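Local coordinates for protein L-lysine 6-monooxygenase involved in desferrioxamine biosynthesis (PDB 5O8R) that catalyses the NADPH-dependent N6-hydroxylation of L-lysine with FAD as cofactor, a step in the biosynthesis of the siderophore desferrioxamine, at residues Arg118-Val123 with Thr140-Gly145; Trp224-Pro229 with Leu299-Glu304. One frame throughout, in Å; residues are numbered along the deposited sequence.

Contact 1 and contact 2 lie on opposite sides of the chain's centre. Their centres are about 43 Å apart, and their nearest atoms are about 30 Å apart. They follow one another along the chain: contact 1 closes before contact 2 opens. They share no sheet. Contact 1 is part of the hairpin of strands 121-129 and 134-141, next to the adenine of FAD. Contact 2 starts on strands 221-225 and 297-300 of the five-stranded parallel sheet and ends beside the adenine and 2'-phosphate of NADP. Each thus marks the adenosine end of one dinucleotide, as expected for a flavoprotein monooxygenase with separate FAD and NADPH sites.

Contact 1 (Arg118-Val123 with Thr140-Gly145); sequences RWNTRV and TDTVSG. With FAD (flavin-adenine dinucleotide), chain C.
Arg122 and Thr140 form an antiparallel hydrogen-bonded pair. Thr140 N gives a bond of 2.8 Å to Arg122 O. The return bond, from Arg122 N to Thr140 O, is 3.0 Å and more bent, at 138°. Two residues along each strand, Thr142 N bonds to Asn120 O at 3.1 Å. Between these bonds Thr121 faces Asp141 as a non-hydrogen-bonded pair.

Asp141 turns the second segment. Its OD1 accepts from Val143 N at 2.7 Å, which makes an Asx turn. The donor comes to the anti side of the carboxylate. CG of Asp141 stands opposite the backbone N (chi1 174°), beside the carbonyl carbon, and this sends the carboxylate forward over the turn.

The side-chain packing is led by Asn120, Thr142 and Val143. Thr142 OG1 lies 3.3 Å from Asn120 CB, the two side chains crossing at about a right angle. Val143 CG1 meets the amide carbon CG of Asn120 at 3.6 Å. The Arg122 side chain runs alongside Thr140, whose CB sits over one guanidinium face. Thr142 CG2 reaches Arg122 NH1 at 3.5 Å, from an oblique direction. Glu124 joins Arg122 and Thr140, with a salt bridge to Arg122 NE and a hydrogen bond to Thr140 OG1.

Val123 faces away from Thr140-Gly145. Its N donates to N1A of FAD at 3.1 Å, and its O accepts from N6A. The contact is the open end of a beta hairpin, whose first strand reads the adenine edge through backbone atoms in the FAD site.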
loop_
_atom_site.group_PDB
_atom_site.type_symbol
_atom_site.label_atom_id
_atom_site.label_comp_id
_atom_site.label_asym_id
_atom_site.label_seq_id
_atom_site.Cartn_x
_atom_site.Cartn_y
_atom_site.Cartn_z
ATOM N N ARG A 118 15.566 32.843 23.776
ATOM C CA ARG A 118 16.783 33.040 24.524
ATOM C C ARG A 118 17.254 31.705 25.018
ATOM O O ARG A 118 16.689 31.118 25.982
ATOM C CB ARG A 118 16.548 33.934 25.736
ATOM C CG ARG A 118 16.100 35.363 25.481
ATOM C CD ARG A 118 17.046 36.119 24.569
ATOM N NE ARG A 118 16.326 36.490 23.350
ATOM C CZ ARG A 118 15.974 37.721 23.018
ATOM N NH1 ARG A 118 16.296 38.755 23.792
ATOM N NH2 ARG A 118 15.316 37.920 21.891
ATOM N N TRP A 119 18.305 31.238 24.362
ATOM C CA TRP A 119 18.921 29.976 24.729
ATOM C C TRP A 119 19.887 30.167 25.883
ATOM O O TRP A 119 20.238 31.293 26.215
ATOM C CB TRP A 119 19.671 29.429 23.518
ATOM C CG TRP A 119 18.760 28.974 22.412
ATOM C CD1 TRP A 119 18.678 29.472 21.129
ATOM C CD2 TRP A 119 17.812 27.916 22.496
ATOM N NE1 TRP A 119 17.730 28.779 20.424
ATOM C CE2 TRP A 119 17.179 27.823 21.237
ATOM C CE3 TRP A 119 17.433 27.033 23.523
ATOM C CZ2 TRP A 119 16.186 26.878 20.967
ATOM C CZ3 TRP A 119 16.450 26.069 23.253
ATOM C CH2 TRP A 119 15.836 26.008 21.980
ATOM N N ASN A 120 20.350 29.069 26.472
ATOM C CA ASN A 120 21.291 29.144 27.602
ATOM C C ASN A 120 20.706 30.024 28.694
ATOM O O ASN A 120 21.389 30.920 29.180
ATOM C CB ASN A 120 22.640 29.734 27.186
ATOM C CG ASN A 120 23.299 28.936 26.125
ATOM O OD1 ASN A 120 23.618 27.750 26.322
ATOM N ND2 ASN A 120 23.511 29.567 24.984
ATOM N N THR A 121 19.447 29.802 29.057
ATOM C CA THR A 121 18.803 30.679 29.997
ATOM C C THR A 121 17.984 29.843 30.958
ATOM O O THR A 121 16.795 29.652 30.779
ATOM C CB THR A 121 18.021 31.744 29.207
ATOM O OG1 THR A 121 18.948 32.511 28.404
ATOM C CG2 THR A 121 17.262 32.689 30.151
ATOM N N ARG A 122 18.664 29.288 31.966
ATOM C CA ARG A 122 18.004 28.358 32.917
ATOM C C ARG A 122 17.091 29.163 33.803
ATOM O O ARG A 122 17.468 30.195 34.293
ATOM C CB ARG A 122 18.989 27.516 33.769
ATOM C CG ARG A 122 18.285 26.531 34.745
ATOM C CD ARG A 122 19.208 25.517 35.438
ATOM N NE ARG A 122 20.266 26.203 36.198
ATOM C CZ ARG A 122 21.520 26.469 35.782
ATOM N NH1 ARG A 122 21.990 26.085 34.602
ATOM N NH2 ARG A 122 22.345 27.130 36.589
ATOM N N VAL A 123 15.872 28.720 33.955
ATOM C CA VAL A 123 14.958 29.442 34.794
ATOM C C VAL A 123 15.001 28.829 36.190
ATOM O O VAL A 123 14.584 27.693 36.382
ATOM C CB VAL A 123 13.538 29.448 34.188
ATOM C CG1 VAL A 123 12.473 29.653 35.268
ATOM C CG2 VAL A 123 13.453 30.523 33.106
ATOM N N THR A 140 19.337 32.093 35.058
ATOM C CA THR A 140 20.774 32.141 35.009
ATOM C C THR A 140 21.228 32.020 33.603
ATOM O O THR A 140 20.850 31.068 32.965
ATOM C CB THR A 140 21.314 30.914 35.699
ATOM O OG1 THR A 140 20.738 30.834 37.019
ATOM C CG2 THR A 140 22.842 30.970 35.709
ATOM N N ASP A 141 22.045 32.941 33.113
ATOM C CA ASP A 141 22.704 32.741 31.817
ATOM C C ASP A 141 23.737 31.661 32.048
ATOM O O ASP A 141 24.681 31.879 32.765
ATOM C CB ASP A 141 23.361 34.030 31.244
ATOM C CG ASP A 141 24.211 33.784 29.912
ATOM O OD1 ASP A 141 24.641 32.639 29.621
ATOM O OD2 ASP A 141 24.501 34.753 29.164
ATOM N N THR A 142 23.600 30.523 31.385
ATOM C CA THR A 142 24.484 29.406 31.638
ATOM C C THR A 142 25.895 29.548 31.102
ATOM O O THR A 142 26.731 28.735 31.477
ATOM C CB THR A 142 23.928 28.070 31.124
ATOM O OG1 THR A 142 23.964 28.019 29.695
ATOM C CG2 THR A 142 22.542 27.851 31.640
ATOM N N VAL A 143 26.178 30.535 30.260
ATOM C CA VAL A 143 27.541 30.680 29.671
ATOM C C VAL A 143 28.370 31.804 30.239
ATOM O O VAL A 143 29.576 31.805 30.055
ATOM C CB VAL A 143 27.529 30.859 28.131
ATOM C CG1 VAL A 143 26.435 29.988 27.540
ATOM C CG2 VAL A 143 27.369 32.316 27.677
ATOM N N SER A 144 27.695 32.797 30.815
ATOM C CA SER A 144 28.307 33.887 31.560
ATOM C C SER A 144 28.197 33.631 33.074
ATOM O O SER A 144 29.056 34.061 33.818
ATOM C CB SER A 144 27.625 35.217 31.210
ATOM O OG SER A 144 26.569 35.509 32.124
ATOM N N GLY A 145 27.137 32.960 33.521
ATOM C CA GLY A 145 26.834 32.835 34.936
ATOM C C GLY A 145 25.834 33.859 35.453
ATOM O O GLY A 145 25.157 33.589 36.470
HETATM P PA FAD C . 10.390 18.951 25.283
HETATM O O1A FAD C . 10.664 18.260 23.961
HETATM O O2A FAD C . 10.539 18.026 26.478
HETATM O O5B FAD C . 11.535 20.109 25.397
HETATM C C5B FAD C . 11.281 21.178 26.311
HETATM C C4B FAD C . 12.494 21.874 26.940
HETATM O O4B FAD C . 12.261 22.242 28.314
HETATM C C3B FAD C . 13.808 21.107 27.000
HETATM O O3B FAD C . 14.589 21.663 25.932
HETATM C C2B FAD C . 14.327 21.338 28.433
HETATM O O2B FAD C . 15.734 21.582 28.496
HETATM C C1B FAD C . 13.533 22.579 28.843
HETATM N N9A FAD C . 13.500 23.017 30.281
HETATM C C8A FAD C . 13.065 22.320 31.374
HETATM N N7A FAD C . 13.189 23.063 32.520
HETATM C C5A FAD C . 13.710 24.258 32.148
HETATM C C6A FAD C . 14.136 25.493 32.834
HETATM N N6A FAD C . 13.997 25.605 34.168
HETATM N N1A FAD C . 14.644 26.515 32.112
HETATM C C2A FAD C . 14.789 26.430 30.786
HETATM N N3A FAD C . 14.463 25.326 30.075
HETATM C C4A FAD C . 13.915 24.239 30.686
HETATM N N1 FAD C . 3.518 13.211 19.227
HETATM C C2 FAD C . 3.020 13.042 17.971
HETATM O O2 FAD C . 1.848 13.373 17.781
HETATM N N3 FAD C . 3.735 12.550 16.924
HETATM C C4 FAD C . 5.020 12.148 17.044
HETATM O O4 FAD C . 5.638 11.658 16.051
HETATM C C4X FAD C . 5.655 12.309 18.402
HETATM N N5 FAD C . 6.948 11.942 18.618
HETATM C C5X FAD C . 7.505 12.074 19.860
HETATM C C6 FAD C . 8.831 11.703 20.127
HETATM C C7 FAD C . 9.385 11.871 21.414
HETATM C C7M FAD C . 10.775 11.483 21.627
HETATM C C8 FAD C . 8.633 12.431 22.562
HETATM C C8M FAD C . 9.128 12.650 23.977
HETATM C C9 FAD C . 7.347 12.760 22.266
HETATM C C9A FAD C . 6.723 12.644 21.006
HETATM N N10 FAD C . 5.361 13.042 20.828
HETATM C C10 FAD C . 4.800 12.879 19.521
HETATM C "C1'" FAD C . 4.638 13.595 22.016
HETATM C "C2'" FAD C . 5.197 14.973 22.492
HETATM O "O2'" FAD C . 5.823 15.536 21.315
HETATM C "C3'" FAD C . 6.191 15.022 23.725
HETATM O "O3'" FAD C . 5.905 14.055 24.779
HETATM C "C4'" FAD C . 6.425 16.396 24.365
HETATM O "O4'" FAD C . 5.297 16.895 25.096
HETATM C "C5'" FAD C . 6.845 17.398 23.297
HETATM O "O5'" FAD C . 7.784 18.238 23.880
HETATM P P FAD C . 7.443 19.599 24.650
HETATM O O1P FAD C . 7.285 20.723 23.650
HETATM O O2P FAD C . 6.298 19.350 25.618
HETATM O O3P FAD C . 8.913 19.762 25.406
#

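Contact 2 (Trp224-Pro229 with Leu299-Glu304); sequences WITRAP and LFTHSE. With NAP (NADP nicotinamide-adenine-dinucleotide phosphate), chain D.
Ala228 O accepts a hydrogen bond from His302 N at 2.7 Å. Thr301 OG1 also lies near Ala228 O, at 3.3 Å, but is closer to Pro229 O, at 2.8 Å.

Arg227 NE donates to Glu304 OE2 at 2.8 Å in a nearly straight hydrogen bond (171°) that is part of a salt bridge. The carboxylate oxygen lies in the guanidinium plane and is approached on its anti side, yet the two flat groups stand 82° apart. Arg227 NH1 bonds to the phosphate oxygen O1X of NADP at 3.0 Å. The adenine lies over one guanidinium face. With CG anti to the backbone N (chi1 -159°), the chain reaches out alongside Glu304, bent at chi2 and chi3. Two bonds from different nitrogens should limit rotation of the group.

Backbone bonds also join the two segments. Phe300 N donates to Trp224 O at 2.7 Å. Ser303 N reaches Thr226 O at 2.8 Å. Thr226 OG1 accepts from Ala228 N, forming an ST turn, and is also bonded to Ser200. Pro229 CA sits over the face of the His302 ring, 3.6 Å from its centroid, a CH-pi contact.

Trp224 and Leu299 pair in parallel at the edge of the five-stranded parallel sheet, where 297-300 is an outermost strand within this chain. The indole stacks on Tyr208 of helix 202-212. Gln425 of the second subunit packs on Leu299. From Ser303 the chain enters the antiparallel sheet, next to strand 315-322.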
loop_
_atom_site.group_PDB
_atom_site.type_symbol
_atom_site.label_atom_id
_atom_site.label_comp_id
_atom_site.label_asym_id
_atom_site.label_seq_id
_atom_site.Cartn_x
_atom_site.Cartn_y
_atom_site.Cartn_z
ATOM N N TRP A 224 10.703 -9.369 24.838
ATOM C CA TRP A 224 9.841 -8.220 24.893
ATOM C C TRP A 224 8.717 -8.529 25.873
ATOM O O TRP A 224 8.060 -9.530 25.727
ATOM C CB TRP A 224 9.261 -7.934 23.501
ATOM C CG TRP A 224 8.645 -6.552 23.342
ATOM C CD1 TRP A 224 8.461 -5.612 24.315
ATOM C CD2 TRP A 224 8.129 -5.984 22.154
ATOM N NE1 TRP A 224 7.904 -4.510 23.805
ATOM C CE2 TRP A 224 7.677 -4.704 22.474
ATOM C CE3 TRP A 224 8.008 -6.432 20.838
ATOM C CZ2 TRP A 224 7.078 -3.865 21.537
ATOM C CZ3 TRP A 224 7.426 -5.573 19.884
ATOM C CH2 TRP A 224 6.968 -4.314 20.246
ATOM N N ILE A 225 8.516 -7.698 26.886
ATOM C CA ILE A 225 7.470 -7.933 27.892
ATOM C C ILE A 225 6.781 -6.629 28.114
ATOM O O ILE A 225 7.477 -5.628 28.274
ATOM C CB ILE A 225 8.083 -8.301 29.268
ATOM C CG1 ILE A 225 8.613 -9.717 29.266
ATOM C CG2 ILE A 225 7.093 -8.115 30.424
ATOM C CD1 ILE A 225 9.755 -9.899 30.226
ATOM N N THR A 226 5.461 -6.656 28.252
ATOM C CA THR A 226 4.693 -5.451 28.554
ATOM C C THR A 226 3.432 -5.685 29.405
ATOM O O THR A 226 2.898 -6.769 29.458
ATOM C CB THR A 226 4.294 -4.761 27.269
ATOM O OG1 THR A 226 3.402 -3.690 27.562
ATOM C CG2 THR A 226 3.612 -5.744 26.351
ATOM N N ARG A 227 2.976 -4.627 30.058
ATOM C CA ARG A 227 1.781 -4.642 30.915
ATOM C C ARG A 227 0.540 -4.682 30.025
ATOM O O ARG A 227 -0.488 -5.239 30.410
ATOM C CB ARG A 227 1.741 -3.356 31.809
ATOM C CG ARG A 227 0.876 -3.420 33.075
ATOM C CD ARG A 227 0.154 -2.103 33.406
ATOM N NE ARG A 227 0.940 -1.181 34.255
ATOM C CZ ARG A 227 1.419 0.029 33.915
ATOM N NH1 ARG A 227 1.226 0.545 32.712
ATOM N NH2 ARG A 227 2.122 0.747 34.796
ATOM N N ALA A 228 0.665 -4.065 28.841
ATOM C CA ALA A 228 -0.428 -3.872 27.916
ATOM C C ALA A 228 -0.945 -5.210 27.507
ATOM O O ALA A 228 -0.214 -6.188 27.557
ATOM C CB ALA A 228 0.038 -3.134 26.671
ATOM N N PRO A 229 -2.211 -5.260 27.097
ATOM C CA PRO A 229 -2.853 -6.516 26.692
ATOM C C PRO A 229 -2.374 -7.106 25.366
ATOM O O PRO A 229 -2.331 -8.339 25.200
ATOM C CB PRO A 229 -4.329 -6.141 26.615
ATOM C CG PRO A 229 -4.355 -4.642 26.508
ATOM C CD PRO A 229 -3.188 -4.173 27.290
ATOM N N LEU A 299 8.130 -13.078 24.156
ATOM C CA LEU A 299 7.317 -11.913 24.004
ATOM C C LEU A 299 6.172 -12.171 24.965
ATOM O O LEU A 299 5.443 -13.135 24.807
ATOM C CB LEU A 299 6.821 -11.779 22.583
ATOM C CG LEU A 299 7.831 -11.260 21.607
ATOM C CD1 LEU A 299 8.493 -12.371 20.858
ATOM C CD2 LEU A 299 7.146 -10.405 20.590
ATOM N N PHE A 300 6.044 -11.366 25.997
ATOM C CA PHE A 300 4.963 -11.569 26.912
ATOM C C PHE A 300 4.153 -10.343 26.953
ATOM O O PHE A 300 4.596 -9.297 26.545
ATOM C CB PHE A 300 5.492 -11.856 28.277
ATOM C CG PHE A 300 6.065 -13.214 28.420
ATOM C CD1 PHE A 300 5.265 -14.251 28.821
ATOM C CD2 PHE A 300 7.415 -13.439 28.198
ATOM C CE1 PHE A 300 5.807 -15.508 28.986
ATOM C CE2 PHE A 300 7.975 -14.685 28.370
ATOM C CZ PHE A 300 7.164 -15.728 28.743
ATOM N N THR A 301 2.970 -10.484 27.505
ATOM C CA THR A 301 1.937 -9.491 27.366
ATOM C C THR A 301 1.020 -9.546 28.657
ATOM O O THR A 301 1.163 -10.441 29.494
ATOM C CB THR A 301 1.289 -9.787 25.997
ATOM O OG1 THR A 301 0.441 -8.725 25.626
ATOM C CG2 THR A 301 0.523 -11.155 25.986
ATOM N N HIS A 302 0.146 -8.571 28.878
ATOM C CA HIS A 302 -0.618 -8.465 30.164
ATOM C C HIS A 302 0.198 -8.496 31.463
ATOM O O HIS A 302 -0.354 -8.865 32.490
ATOM C CB HIS A 302 -1.701 -9.555 30.307
ATOM C CG HIS A 302 -2.781 -9.499 29.281
ATOM N ND1 HIS A 302 -2.806 -10.344 28.187
ATOM C CD2 HIS A 302 -3.882 -8.711 29.188
ATOM C CE1 HIS A 302 -3.896 -10.099 27.479
ATOM N NE2 HIS A 302 -4.553 -9.103 28.052
ATOM N N SER A 303 1.479 -8.126 31.437
ATOM C CA SER A 303 2.404 -8.367 32.573
ATOM C C SER A 303 3.025 -7.092 33.201
ATOM O O SER A 303 3.930 -6.442 32.631
ATOM C CB SER A 303 3.534 -9.322 32.174
ATOM O OG SER A 303 3.053 -10.424 31.451
ATOM N N GLU A 304 2.541 -6.776 34.404
ATOM C CA GLU A 304 3.063 -5.688 35.214
ATOM C C GLU A 304 4.344 -6.139 35.857
ATOM O O GLU A 304 4.414 -7.254 36.375
ATOM C CB GLU A 304 2.053 -5.291 36.300
ATOM C CG GLU A 304 2.521 -4.124 37.172
ATOM C CD GLU A 304 1.417 -3.166 37.544
ATOM O OE1 GLU A 304 0.748 -3.418 38.559
ATOM O OE2 GLU A 304 1.230 -2.166 36.826
HETATM P PA NAP D . 4.512 4.833 26.322
HETATM O O1A NAP D . 4.095 5.773 27.474
HETATM O O2A NAP D . 3.485 4.303 25.304
HETATM O O5B NAP D . 5.376 3.573 26.842
HETATM C C5B NAP D . 4.954 2.967 28.053
HETATM C C4B NAP D . 4.873 1.473 27.904
HETATM O O4B NAP D . 5.475 1.069 29.114
HETATM C C3B NAP D . 3.422 0.948 27.807
HETATM O O3B NAP D . 3.237 -0.231 26.958
HETATM C C2B NAP D . 3.153 0.752 29.296
HETATM O O2B NAP D . 2.038 -0.119 29.593
HETATM C C1B NAP D . 4.523 0.248 29.746
HETATM N N9A NAP D . 4.705 0.187 31.220
HETATM C C8A NAP D . 4.628 1.149 32.186
HETATM N N7A NAP D . 4.833 0.581 33.424
HETATM C C5A NAP D . 5.045 -0.726 33.214
HETATM C C6A NAP D . 5.308 -1.904 34.027
HETATM N N6A NAP D . 5.404 -1.711 35.328
HETATM N N1A NAP D . 5.448 -3.128 33.451
HETATM C C2A NAP D . 5.376 -3.307 32.103
HETATM N N3A NAP D . 5.131 -2.272 31.255
HETATM C C4A NAP D . 4.959 -0.996 31.766
HETATM O O3 NAP D . 5.635 5.759 25.613
HETATM P PN NAP D . 6.905 5.425 24.680
HETATM O O1N NAP D . 8.025 6.219 25.284
HETATM O O2N NAP D . 7.093 3.881 24.452
HETATM O O5D NAP D . 6.491 6.292 23.357
HETATM C C5D NAP D . 5.149 6.753 23.067
HETATM C C4D NAP D . 4.811 8.088 23.758
HETATM O O4D NAP D . 5.665 9.026 23.128
HETATM C C3D NAP D . 3.337 8.543 23.601
HETATM O O3D NAP D . 2.656 9.023 24.795
HETATM C C2D NAP D . 3.388 9.613 22.530
HETATM O O2D NAP D . 2.831 10.866 22.965
HETATM C C1D NAP D . 4.887 9.752 22.177
HETATM N N1N NAP D . 5.299 9.366 20.808
HETATM C C2N NAP D . 6.606 9.024 20.593
HETATM C C3N NAP D . 7.029 8.714 19.292
HETATM C C7N NAP D . 8.428 8.318 18.968
HETATM O O7N NAP D . 8.912 8.710 17.887
HETATM N N7N NAP D . 9.040 7.536 19.863
HETATM C C4N NAP D . 6.126 8.755 18.229
HETATM C C5N NAP D . 4.802 9.103 18.473
HETATM C C6N NAP D . 4.414 9.418 19.769
HETATM P P2B NAP D . 0.507 0.393 29.475
HETATM O O1X NAP D . -0.273 -0.557 30.389
HETATM O O2X NAP D . 0.158 0.310 27.992
HETATM O O3X NAP D . 0.569 1.833 29.949
#